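Local coordinates for alanine racemase (Enterococcus faecalis, PDB 3E6E), which belongs to the two-domain alanine racemase family, with a TIM-barrel N-terminal domain and a beta-rich C-terminal domain, and holds bound DCS, at residues 17-22 and 52-57; 23-28 and 239-244; 34-39 and 59-64; 73-78 and 100-105. The protein carries 1 engineered substitution. All coordinates share one frame; numbering follows the deposited sequence.

Contact 1: residues 17-22 and 52-57; sequences AITENV and AKAAKK
Thr19 and Ala54 make the one polar link between these two helices, at the point where their backbones come nearest. The Thr19 hydroxyl OG1 donates to Ala54 O at 3.0 Å. It arrives well to the side of the carbonyl bond (C=O...OG1 122°) and somewhat tilted from the carbonyl plane. A chi1 of -62° sets OG1 beside the backbone N of Thr19 and opposite its carbonyl carbon, aiming the hydroxyl across the interface; the methyl CG2 comes instead to the backbone of Lys57, 4.0 Å from Lys57 O. The same Ala54 O also receives a weaker CA-H...O approach from Thr19 CA at 3.4 Å, so one carbonyl meets both backbone and side chain of the threonine. The helices, 15-28 and 48-56, belong to the outer layer around the parallel strands of the TIM barrel, each leading into a neighbouring strand. Their segments cross at -44° with axes 7.8 Å apart, an approach consistent with the small side chains of Ala54 and Ala55 at the crossing. Ile18 lays its beta-branch on one of them: CB lies 4.0 Å from Ala54 CB, and the CG2 methyl rests on the same atom. One turn later the two methyls of Val22 divide their work. CG1, opposite the backbone N, faces Ala55 O at 3.8 Å, whereas CG2, beside that N, sits 4.1 Å from Ala55 CB. On the solvent side, Lys57 brings its CG to 3.9 Å from Thr19 OG1 before the rest of its chain bends away from helix 15-28.

Contact 2: residues 23-28 and 239-244; sequences QKECQR and PSYALK
Tyr241 lays its ring along the last turns of helix 15-28, meeting Lys24, Glu25 and Arg28. Its first torsion, 72°, wedges CG between the backbone N and carbonyl carbon and sends the ring toward the helix. Lys24 comes obliquely, with CB 3.3 Å from Tyr241 CE1, and its aliphatic part does the touching while NZ pairs with Glu20. The backbone N of Glu25 lies over one ring face. The Glu25 side chain crosses the tyrosine at about a right angle, its carboxylate tilted 27° from the ring, and OE2 stands 3.6 Å from Tyr241 CE2. Arg28 reaches out with an extended chain: CD packs 3.8 Å from Tyr241 CD2, and the guanidinium is turned 63° from the ring. Over one guanidinium face stands Ser240 O, 3.2 Å from Arg28 NH2; with the carbonyl above the plane, the angle is too poor for a hydrogen bond. Ser240 OG and Tyr241 OH have partners of their own, Leu211 O and Tyr223 OH. The loop leads from strand 220-223 of the parallel barrel sheet to strand 249-259 of the mixed sheet and packs on helix 15-28 on its way, with helix 207-212 touching both Glu25 and Tyr241.

Contact 3: residues 34-39 and 59-64; sequences ALFAVV and GATGFC
Cys64 O accepts the N-H of Val39 at 2.9 Å, nearly in line with its C=O bond, while Val38 CA also closes on this oxygen in a CA-H...O contact. Two more bonds follow the parallel register toward the start of the strands: Cys64 N to Ala37 O at 3.1 Å, with the donor above the carbonyl plane, and Ala37 N to Gly62 O at 3.0 Å. Thr61 N, bonded to Leu35 O at 3.1 Å, completes the row. Strands 34-38 and 62-65 are joined through a connection that includes helix 48-56, a beta-alpha-beta unit of the TIM barrel. On the face carrying Phe36, Val38 and Cys64, the Phe36 ring lies flat over Gly62. Gly62 CA sits 3.3 Å from the ring centroid, almost on the ring normal, a CH-pi contact permitted by the lack of a side chain there. With chi1 at -58°, Cys64 SG stands beside its backbone N and comes to the edge of this ring, 5.3 Å from its centroid; Cys64 CB packs on Val38 CB at 3.6 Å. Tyr201 meets Phe36 edge-to-face. On the other face, Ala37 CB and Phe63 CD2 pack at 4.2 Å, beneath helix 48-56. Main-chain bonds thus pair buried N-H and C=O groups of the two strands, which probably helps to hold the strand end where Val38 touches the bound DCS.

Contact 4: residues 73-78 and 100-105; sequences ELREAG and YDLSVT
Arg75 leaves its helix with CG opposite the carbonyl carbon (chi1 -78°) and bends at chi2 (-37°), which leads the chain past the Tyr100 ring and delivers the guanidinium to the backbone carbonyls of Tyr100 and Asp101. That backbone is a Schellman motif: helix 94-99 of the TIM barrel ends here, Asp101 being its C-prime residue with positive phi, and the chain turns into strand 103-106. Arg75 NE donates to Tyr100 O at 2.9 Å in a fairly straight bond (163°), the oxygen lying in the guanidinium plane. NH2 reaches Asp101 O at 3.0 Å by a more bent bond that comes in above the carbonyl plane, and adds a weak one to Tyr100 O. Two carbonyls at a helix C-terminus so share one cation, which probably offsets the partial negative charge gathered there. The third nitrogen, NH1, is held by Val79 O and Asp81 O, so the whole group ties three stretches of chain together. Arginine and tyrosine run past each other in opposite directions, guanidinium and ring nearly coplanar, with Arg75 CB at the ring edge, 3.4 Å from Tyr100 CD2. Asp101 does not form a salt bridge with Arg75: OD2 stays 4.2 Å from NH2, while OD1 pairs with Arg128. The Leu102 methyl CD2 lies obliquely against the guanidinium, 3.9 Å from Arg75 NE.

Contacts 1 and 2 share helix 15-28, their centres about 12 Å apart, and Asn21 O probably bonds Tyr241 OH at 2.9 Å. Contact 3 lies about 10 Å from contact 1, centre to centre, and forms the strand layer under its helices: Ala55 CB meets Ala37 CB at 3.5 Å, and Ala60 N probably bonds Ala55 O at 2.8 Å. Contact 4 continues round the barrel, touching contact 3 where Leu74 CD1 meets Phe63 CB at 3.9 Å; its nearest atoms are about 17 Å from those of contact 2. Bound DCS is touched by Val38 of contact 3, whereas the side chains of Glu25 and Val22 stay about 10 and 11 Å from it.

Contact 1: residues 17-22 and 52-57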
loop_
_atom_site.group_PDB
_atom_site.type_symbol
_atom_site.label_atom_id
_atom_site.label_comp_id
_atom_site.label_asym_id
_atom_site.label_seq_id
_atom_site.Cartn_x
_atom_site.Cartn_y
_atom_site.Cartn_z
ATOM N N ALA A 17 15.429 12.920 -13.576
ATOM C CA ALA A 17 16.208 11.702 -13.379
ATOM C C ALA A 17 15.691 10.514 -14.206
ATOM O O ALA A 17 16.492 9.763 -14.775
ATOM C CB ALA A 17 16.239 11.342 -11.897
ATOM N N ILE A 18 14.368 10.341 -14.266
ATOM C CA ILE A 18 13.769 9.252 -15.049
ATOM C C ILE A 18 14.184 9.435 -16.530
ATOM O O ILE A 18 14.598 8.484 -17.205
ATOM C CB ILE A 18 12.215 9.258 -14.918
ATOM C CG1 ILE A 18 11.813 9.051 -13.461
ATOM C CG2 ILE A 18 11.593 8.149 -15.755
ATOM C CD1 ILE A 18 10.339 9.064 -13.263
ATOM N N THR A 19 14.092 10.674 -17.009
ATOM C CA THR A 19 14.479 11.024 -18.372
ATOM C C THR A 19 15.932 10.605 -18.615
ATOM O O THR A 19 16.268 9.969 -19.615
ATOM C CB THR A 19 14.421 12.572 -18.610
ATOM O OG1 THR A 19 13.085 13.060 -18.438
ATOM C CG2 THR A 19 14.908 12.908 -20.013
ATOM N N GLU A 20 16.798 10.992 -17.687
ATOM C CA GLU A 20 18.219 10.708 -17.788
ATOM C C GLU A 20 18.523 9.221 -17.728
ATOM O O GLU A 20 19.423 8.737 -18.415
ATOM C CB GLU A 20 18.960 11.476 -16.687
ATOM C CG GLU A 20 20.412 11.093 -16.487
ATOM C CD GLU A 20 21.060 11.887 -15.357
ATOM O OE1 GLU A 20 22.142 11.455 -14.880
ATOM O OE2 GLU A 20 20.486 12.940 -14.957
ATOM N N ASN A 21 17.780 8.485 -16.911
ATOM C CA ASN A 21 18.017 7.050 -16.823
ATOM C C ASN A 21 17.619 6.443 -18.175
ATOM O O ASN A 21 18.274 5.524 -18.691
ATOM C CB ASN A 21 17.183 6.433 -15.693
ATOM C CG ASN A 21 17.599 6.923 -14.313
ATOM O OD1 ASN A 21 16.873 6.737 -13.335
ATOM N ND2 ASN A 21 18.771 7.543 -14.223
ATOM N N VAL A 22 16.553 6.975 -18.758
ATOM C CA VAL A 22 16.087 6.469 -20.038
ATOM C C VAL A 22 17.010 6.824 -21.202
ATOM O O VAL A 22 17.238 5.995 -22.081
ATOM C CB VAL A 22 14.676 6.966 -20.335
ATOM C CG1 VAL A 22 14.265 6.548 -21.747
ATOM C CG2 VAL A 22 13.713 6.396 -19.297
ATOM N N ALA A 52 5.740 8.217 -17.424
ATOM C CA ALA A 52 5.659 7.965 -18.853
ATOM C C ALA A 52 6.183 9.155 -19.667
ATOM O O ALA A 52 7.092 9.023 -20.484
ATOM C CB ALA A 52 4.213 7.670 -19.229
ATOM N N LYS A 53 5.599 10.318 -19.429
ATOM C CA LYS A 53 5.993 11.530 -20.130
ATOM C C LYS A 53 7.485 11.792 -19.981
ATOM O O LYS A 53 8.143 12.266 -20.922
ATOM C CB LYS A 53 5.196 12.715 -19.584
ATOM C CG LYS A 53 5.461 14.043 -20.265
ATOM C CD LYS A 53 4.315 15.011 -19.975
ATOM C CE LYS A 53 4.638 16.430 -20.431
ATOM N NZ LYS A 53 5.793 17.006 -19.678
ATOM N N ALA A 54 8.019 11.481 -18.801
ATOM C CA ALA A 54 9.441 11.685 -18.540
ATOM C C ALA A 54 10.259 10.708 -19.359
ATOM O O ALA A 54 11.354 11.027 -19.807
ATOM C CB ALA A 54 9.743 11.498 -17.062
ATOM N N ALA A 55 9.718 9.508 -19.535
ATOM C CA ALA A 55 10.377 8.469 -20.312
ATOM C C ALA A 55 10.261 8.804 -21.790
ATOM O O ALA A 55 11.121 8.450 -22.578
ATOM C CB ALA A 55 9.729 7.113 -20.027
ATOM N N LYS A 56 9.198 9.500 -22.168
ATOM C CA LYS A 56 9.025 9.857 -23.567
ATOM C C LYS A 56 10.113 10.852 -23.988
ATOM O O LYS A 56 10.882 10.589 -24.915
ATOM C CB LYS A 56 7.630 10.444 -23.805
ATOM C CG LYS A 56 7.249 10.533 -25.283
ATOM C CD LYS A 56 5.843 11.095 -25.481
ATOM C CE LYS A 56 5.715 12.518 -24.923
ATOM N NZ LYS A 56 4.291 12.991 -24.882
ATOM N N LYS A 57 10.191 11.986 -23.299
ATOM C CA LYS A 57 11.201 12.986 -23.621
ATOM C C LYS A 57 12.588 12.416 -23.421
ATOM O O LYS A 57 13.580 13.036 -23.793
ATOM C CB LYS A 57 11.009 14.245 -22.768
ATOM C CG LYS A 57 10.615 13.992 -21.318
ATOM C CD LYS A 57 10.099 15.271 -20.657
ATOM C CE LYS A 57 8.797 15.741 -21.304
ATOM N NZ LYS A 57 8.318 17.040 -20.745
#

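Contact 2: residues 23-28 and 239-244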
loop_
_atom_site.group_PDB
_atom_site.type_symbol
_atom_site.label_atom_id
_atom_site.label_comp_id
_atom_site.label_asym_id
_atom_site.label_seq_id
_atom_site.Cartn_x
_atom_site.Cartn_y
_atom_site.Cartn_z
ATOM N N GLN A 23 17.536 8.046 -21.217
ATOM C CA GLN A 23 18.445 8.449 -22.277
ATOM C C GLN A 23 19.740 7.653 -22.215
ATOM O O GLN A 23 20.234 7.193 -23.243
ATOM C CB GLN A 23 18.787 9.927 -22.179
ATOM C CG GLN A 23 17.916 10.830 -23.019
ATOM C CD GLN A 23 18.637 12.106 -23.422
ATOM O OE1 GLN A 23 19.554 12.081 -24.254
ATOM N NE2 GLN A 23 18.238 13.230 -22.825
ATOM N N LYS A 24 20.303 7.497 -21.019
ATOM C CA LYS A 24 21.549 6.744 -20.888
ATOM C C LYS A 24 21.414 5.426 -21.629
ATOM O O LYS A 24 22.198 5.128 -22.528
ATOM C CB LYS A 24 21.883 6.438 -19.421
ATOM C CG LYS A 24 22.251 7.623 -18.543
ATOM C CD LYS A 24 23.505 8.331 -18.993
ATOM C CE LYS A 24 24.176 9.034 -17.809
ATOM N NZ LYS A 24 23.224 9.810 -16.942
ATOM N N GLU A 25 20.407 4.646 -21.247
ATOM C CA GLU A 25 20.166 3.348 -21.860
ATOM C C GLU A 25 19.928 3.432 -23.375
ATOM O O GLU A 25 20.483 2.642 -24.131
ATOM C CB GLU A 25 18.987 2.657 -21.156
ATOM C CG GLU A 25 18.538 1.351 -21.790
ATOM C CD GLU A 25 19.617 0.269 -21.804
ATOM O OE1 GLU A 25 19.428 -0.733 -22.533
ATOM O OE2 GLU A 25 20.641 0.408 -21.093
ATOM N N CYS A 26 19.128 4.397 -23.817
ATOM C CA CYS A 26 18.844 4.547 -25.240
ATOM C C CYS A 26 20.102 4.735 -26.089
ATOM O O CYS A 26 20.151 4.314 -27.248
ATOM C CB CYS A 26 17.904 5.734 -25.476
ATOM S SG CYS A 26 16.215 5.485 -24.921
ATOM N N GLN A 27 21.110 5.375 -25.511
ATOM C CA GLN A 27 22.366 5.637 -26.208
ATOM C C GLN A 27 23.278 4.435 -26.135
ATOM O O GLN A 27 24.148 4.235 -26.981
ATOM C CB GLN A 27 23.078 6.839 -25.579
ATOM C CG GLN A 27 22.490 8.179 -25.973
ATOM C CD GLN A 27 23.083 9.328 -25.186
ATOM O OE1 GLN A 27 24.306 9.414 -25.018
ATOM N NE2 GLN A 27 22.222 10.228 -24.703
ATOM N N ARG A 28 23.065 3.644 -25.098
ATOM C CA ARG A 28 23.847 2.455 -24.836
ATOM C C ARG A 28 23.257 1.343 -25.683
ATOM O O ARG A 28 23.890 0.313 -25.919
ATOM C CB ARG A 28 23.723 2.126 -23.349
ATOM C CG ARG A 28 24.753 1.184 -22.795
ATOM C CD ARG A 28 24.709 1.180 -21.266
ATOM N NE ARG A 28 25.665 0.234 -20.694
ATOM C CZ ARG A 28 26.977 0.281 -20.900
ATOM N NH1 ARG A 28 27.496 1.229 -21.663
ATOM N NH2 ARG A 28 27.773 -0.628 -20.356
ATOM N N PRO A 239 25.292 -1.906 -11.932
ATOM C CA PRO A 239 24.675 -1.529 -13.202
ATOM C C PRO A 239 25.730 -1.159 -14.216
ATOM O O PRO A 239 26.860 -0.868 -13.859
ATOM C CB PRO A 239 23.793 -0.366 -12.811
ATOM C CG PRO A 239 23.300 -0.821 -11.477
ATOM C CD PRO A 239 24.578 -1.279 -10.809
ATOM N N SER A 240 25.352 -1.181 -15.486
ATOM C CA SER A 240 26.283 -0.873 -16.560
ATOM C C SER A 240 26.452 0.625 -16.809
ATOM O O SER A 240 27.184 1.043 -17.709
ATOM C CB SER A 240 25.821 -1.590 -17.823
ATOM O OG SER A 240 25.722 -2.977 -17.552
ATOM N N TYR A 241 25.758 1.423 -16.004
ATOM C CA TYR A 241 25.832 2.877 -16.081
ATOM C C TYR A 241 25.164 3.471 -14.839
ATOM O O TYR A 241 24.328 2.826 -14.199
ATOM C CB TYR A 241 25.176 3.386 -17.372
ATOM C CG TYR A 241 23.664 3.309 -17.420
ATOM C CD1 TYR A 241 22.877 4.338 -16.907
ATOM C CD2 TYR A 241 23.017 2.208 -17.986
ATOM C CE1 TYR A 241 21.485 4.271 -16.957
ATOM C CE2 TYR A 241 21.629 2.133 -18.037
ATOM C CZ TYR A 241 20.872 3.166 -17.524
ATOM O OH TYR A 241 19.505 3.106 -17.569
ATOM N N ALA A 242 25.551 4.697 -14.500
ATOM C CA ALA A 242 25.041 5.400 -13.328
ATOM C C ALA A 242 23.543 5.590 -13.321
ATOM O O ALA A 242 23.013 6.371 -14.107
ATOM C CB ALA A 242 25.705 6.744 -13.220
ATOM N N LEU A 243 22.863 4.876 -12.428
ATOM C CA LEU A 243 21.415 4.993 -12.293
ATOM C C LEU A 243 21.197 6.094 -11.264
ATOM O O LEU A 243 21.909 6.151 -10.268
ATOM C CB LEU A 243 20.806 3.679 -11.790
ATOM C CG LEU A 243 20.807 2.481 -12.747
ATOM C CD1 LEU A 243 20.323 1.230 -12.015
ATOM C CD2 LEU A 243 19.918 2.794 -13.958
ATOM N N LYS A 244 20.231 6.974 -11.509
ATOM C CA LYS A 244 19.962 8.071 -10.587
ATOM C C LYS A 244 18.581 7.924 -9.969
ATOM O O LYS A 244 17.560 8.078 -10.645
ATOM C CB LYS A 244 20.064 9.411 -11.315
ATOM C CG LYS A 244 19.580 10.607 -10.492
ATOM C CD LYS A 244 19.453 11.871 -11.351
ATOM C CE LYS A 244 20.804 12.417 -11.787
ATOM N NZ LYS A 244 21.515 13.077 -10.653
#

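Contact 3: residues 34-39 and 59-64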
loop_
_atom_site.group_PDB
_atom_site.type_symbol
_atom_site.label_atom_id
_atom_site.label_comp_id
_atom_site.label_asym_id
_atom_site.label_seq_id
_atom_site.Cartn_x
_atom_site.Cartn_y
_atom_site.Cartn_z
ATOM N N ALA A 34 14.151 -0.360 -29.915
ATOM C CA ALA A 34 13.208 0.573 -29.322
ATOM C C ALA A 34 13.073 0.390 -27.804
ATOM O O ALA A 34 13.158 -0.725 -27.269
ATOM C CB ALA A 34 11.847 0.437 -29.988
ATOM N N LEU A 35 12.846 1.502 -27.118
ATOM C CA LEU A 35 12.710 1.470 -25.677
ATOM C C LEU A 35 11.274 1.689 -25.272
ATOM O O LEU A 35 10.681 2.729 -25.562
ATOM C CB LEU A 35 13.592 2.545 -25.039
ATOM C CG LEU A 35 13.641 2.616 -23.509
ATOM C CD1 LEU A 35 12.292 3.010 -22.933
ATOM C CD2 LEU A 35 14.045 1.270 -22.976
ATOM N N PHE A 36 10.700 0.690 -24.622
ATOM C CA PHE A 36 9.348 0.823 -24.145
ATOM C C PHE A 36 9.498 1.005 -22.650
ATOM O O PHE A 36 10.320 0.335 -22.010
ATOM C CB PHE A 36 8.518 -0.423 -24.475
ATOM C CG PHE A 36 7.721 -0.303 -25.747
ATOM C CD1 PHE A 36 8.304 0.198 -26.908
ATOM C CD2 PHE A 36 6.392 -0.703 -25.792
ATOM C CE1 PHE A 36 7.578 0.296 -28.090
ATOM C CE2 PHE A 36 5.657 -0.609 -26.975
ATOM C CZ PHE A 36 6.255 -0.108 -28.123
ATOM N N ALA A 37 8.722 1.936 -22.106
ATOM C CA ALA A 37 8.754 2.227 -20.682
ATOM C C ALA A 37 7.547 1.628 -19.974
ATOM O O ALA A 37 6.408 2.021 -20.220
ATOM C CB ALA A 37 8.796 3.738 -20.462
ATOM N N VAL A 38 7.799 0.655 -19.109
ATOM C CA VAL A 38 6.720 0.028 -18.355
ATOM C C VAL A 38 6.465 0.932 -17.156
ATOM O O VAL A 38 7.375 1.191 -16.365
ATOM C CB VAL A 38 7.116 -1.399 -17.909
ATOM C CG1 VAL A 38 8.586 -1.459 -17.623
ATOM C CG2 VAL A 38 6.327 -1.805 -16.689
ATOM N N VAL A 39 5.233 1.431 -17.050
ATOM C CA VAL A 39 4.845 2.334 -15.971
ATOM C C VAL A 39 3.621 1.869 -15.192
ATOM O O VAL A 39 2.790 2.689 -14.786
ATOM C CB VAL A 39 4.542 3.752 -16.502
ATOM C CG1 VAL A 39 5.778 4.343 -17.169
ATOM C CG2 VAL A 39 3.365 3.698 -17.467
ATOM N N GLY A 59 13.304 9.378 -24.649
ATOM C CA GLY A 59 13.578 8.568 -25.817
ATOM C C GLY A 59 12.642 7.397 -25.988
ATOM O O GLY A 59 12.764 6.648 -26.956
ATOM N N ALA A 60 11.707 7.227 -25.064
ATOM C CA ALA A 60 10.763 6.130 -25.152
ATOM C C ALA A 60 9.819 6.333 -26.336
ATOM O O ALA A 60 9.508 7.468 -26.712
ATOM C CB ALA A 60 9.970 6.032 -23.869
ATOM N N THR A 61 9.363 5.233 -26.927
ATOM C CA THR A 61 8.453 5.319 -28.068
ATOM C C THR A 61 7.311 4.330 -27.915
ATOM O O THR A 61 6.640 3.992 -28.885
ATOM C CB THR A 61 9.197 5.051 -29.399
ATOM O OG1 THR A 61 9.774 3.738 -29.381
ATOM C CG2 THR A 61 10.304 6.075 -29.597
ATOM N N GLY A 62 7.094 3.886 -26.680
ATOM C CA GLY A 62 6.027 2.938 -26.385
ATOM C C GLY A 62 5.873 2.717 -24.885
ATOM O O GLY A 62 6.781 3.060 -24.114
ATOM N N PHE A 63 4.746 2.132 -24.469
ATOM C CA PHE A 63 4.485 1.896 -23.047
ATOM C C PHE A 63 3.888 0.546 -22.657
ATOM O O PHE A 63 3.024 0.006 -23.353
ATOM C CB PHE A 63 3.582 3.003 -22.503
ATOM C CG PHE A 63 4.118 4.363 -22.738
ATOM C CD1 PHE A 63 3.792 5.058 -23.896
ATOM C CD2 PHE A 63 5.021 4.926 -21.842
ATOM C CE1 PHE A 63 4.365 6.306 -24.171
ATOM C CE2 PHE A 63 5.601 6.164 -22.098
ATOM C CZ PHE A 63 5.272 6.858 -23.271
ATOM N N CYS A 64 4.352 0.027 -21.516
ATOM C CA CYS A 64 3.894 -1.248 -20.968
ATOM C C CYS A 64 3.225 -1.047 -19.618
ATOM O O CYS A 64 3.761 -0.365 -18.747
ATOM C CB CYS A 64 5.070 -2.198 -20.778
ATOM S SG CYS A 64 6.011 -2.546 -22.273
#

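Contact 4: residues 73-78 and 100-105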
loop_
_atom_site.group_PDB
_atom_site.type_symbol
_atom_site.label_atom_id
_atom_site.label_comp_id
_atom_site.label_asym_id
_atom_site.label_seq_id
_atom_site.Cartn_x
_atom_site.Cartn_y
_atom_site.Cartn_z
ATOM N N GLU A 73 -5.913 5.061 -18.906
ATOM C CA GLU A 73 -5.433 6.283 -18.293
ATOM C C GLU A 73 -4.441 6.909 -19.257
ATOM O O GLU A 73 -4.542 8.098 -19.574
ATOM C CB GLU A 73 -4.762 6.000 -16.945
ATOM C CG GLU A 73 -4.002 7.202 -16.375
ATOM C CD GLU A 73 -3.650 7.059 -14.900
ATOM O OE1 GLU A 73 -4.507 7.385 -14.050
ATOM O OE2 GLU A 73 -2.520 6.619 -14.593
ATOM N N LEU A 74 -3.500 6.111 -19.753
ATOM C CA LEU A 74 -2.506 6.640 -20.687
ATOM C C LEU A 74 -3.136 7.300 -21.911
ATOM O O LEU A 74 -2.651 8.327 -22.401
ATOM C CB LEU A 74 -1.552 5.540 -21.143
ATOM C CG LEU A 74 -0.619 5.021 -20.053
ATOM C CD1 LEU A 74 0.344 3.993 -20.632
ATOM C CD2 LEU A 74 0.148 6.196 -19.458
ATOM N N ARG A 75 -4.215 6.711 -22.407
ATOM C CA ARG A 75 -4.871 7.277 -23.565
ATOM C C ARG A 75 -5.527 8.597 -23.201
ATOM O O ARG A 75 -5.287 9.614 -23.857
ATOM C CB ARG A 75 -5.909 6.306 -24.138
ATOM C CG ARG A 75 -5.322 5.162 -24.970
ATOM C CD ARG A 75 -4.124 5.603 -25.806
ATOM N NE ARG A 75 -3.898 4.704 -26.937
ATOM C CZ ARG A 75 -2.745 4.578 -27.591
ATOM N NH1 ARG A 75 -1.680 5.290 -27.227
ATOM N NH2 ARG A 75 -2.664 3.751 -28.625
ATOM N N GLU A 76 -6.346 8.578 -22.151
ATOM C CA GLU A 76 -7.031 9.782 -21.701
ATOM C C GLU A 76 -6.050 10.904 -21.386
ATOM O O GLU A 76 -6.402 12.080 -21.437
ATOM C CB GLU A 76 -7.882 9.474 -20.468
ATOM C CG GLU A 76 -9.231 8.848 -20.792
ATOM C CD GLU A 76 -9.950 8.319 -19.564
ATOM O OE1 GLU A 76 -11.021 7.692 -19.728
ATOM O OE2 GLU A 76 -9.448 8.523 -18.433
ATOM N N ALA A 77 -4.811 10.537 -21.089
ATOM C CA ALA A 77 -3.788 11.513 -20.752
ATOM C C ALA A 77 -3.178 12.182 -21.966
ATOM O O ALA A 77 -2.486 13.189 -21.832
ATOM C CB ALA A 77 -2.691 10.852 -19.920
ATOM N N GLY A 78 -3.413 11.615 -23.146
ATOM C CA GLY A 78 -2.864 12.198 -24.357
ATOM C C GLY A 78 -1.680 11.447 -24.935
ATOM O O GLY A 78 -0.996 11.952 -25.814
ATOM N N TYR A 100 -9.346 2.078 -27.753
ATOM C CA TYR A 100 -8.123 2.810 -27.416
ATOM C C TYR A 100 -6.885 2.326 -28.168
ATOM O O TYR A 100 -5.763 2.627 -27.768
ATOM C CB TYR A 100 -7.853 2.715 -25.907
ATOM C CG TYR A 100 -8.942 3.312 -25.040
ATOM C CD1 TYR A 100 -10.101 2.601 -24.747
ATOM C CD2 TYR A 100 -8.829 4.616 -24.551
ATOM C CE1 TYR A 100 -11.123 3.173 -23.992
ATOM C CE2 TYR A 100 -9.846 5.201 -23.799
ATOM C CZ TYR A 100 -10.993 4.478 -23.526
ATOM O OH TYR A 100 -12.024 5.085 -22.826
ATOM N N ASP A 101 -7.098 1.596 -29.260
ATOM C CA ASP A 101 -6.018 1.032 -30.077
ATOM C C ASP A 101 -4.871 0.576 -29.205
ATOM O O ASP A 101 -3.743 1.049 -29.327
ATOM C CB ASP A 101 -5.491 2.038 -31.105
ATOM C CG ASP A 101 -4.576 1.383 -32.145
ATOM O OD1 ASP A 101 -5.061 0.536 -32.927
ATOM O OD2 ASP A 101 -3.370 1.707 -32.178
ATOM N N LEU A 102 -5.166 -0.358 -28.318
ATOM C CA LEU A 102 -4.151 -0.867 -27.421
ATOM C C LEU A 102 -3.653 -2.223 -27.882
ATOM O O LEU A 102 -4.379 -2.992 -28.509
ATOM C CB LEU A 102 -4.737 -0.998 -26.025
ATOM C CG LEU A 102 -5.442 0.266 -25.556
ATOM C CD1 LEU A 102 -6.365 -0.071 -24.414
ATOM C CD2 LEU A 102 -4.411 1.301 -25.157
ATOM N N SER A 103 -2.398 -2.507 -27.578
ATOM C CA SER A 103 -1.838 -3.797 -27.918
ATOM C C SER A 103 -2.089 -4.703 -26.713
ATOM O O SER A 103 -1.985 -4.267 -25.569
ATOM C CB SER A 103 -0.350 -3.661 -28.191
ATOM O OG SER A 103 -0.136 -2.827 -29.317
ATOM N N VAL A 104 -2.435 -5.957 -26.976
ATOM C CA VAL A 104 -2.723 -6.907 -25.911
ATOM C C VAL A 104 -1.839 -8.139 -25.971
ATOM O O VAL A 104 -1.354 -8.532 -27.035
ATOM C CB VAL A 104 -4.185 -7.398 -25.965
ATOM C CG1 VAL A 104 -5.138 -6.214 -25.930
ATOM C CG2 VAL A 104 -4.407 -8.227 -27.225
ATOM N N THR A 105 -1.645 -8.756 -24.814
ATOM C CA THR A 105 -0.849 -9.963 -24.732
ATOM C C THR A 105 -1.813 -11.116 -24.905
ATOM O O THR A 105 -2.973 -11.013 -24.536
ATOM C CB THR A 105 -0.150 -10.064 -23.362
ATOM O OG1 THR A 105 0.705 -8.923 -23.189
ATOM C CG2 THR A 105 0.679 -11.342 -23.269
#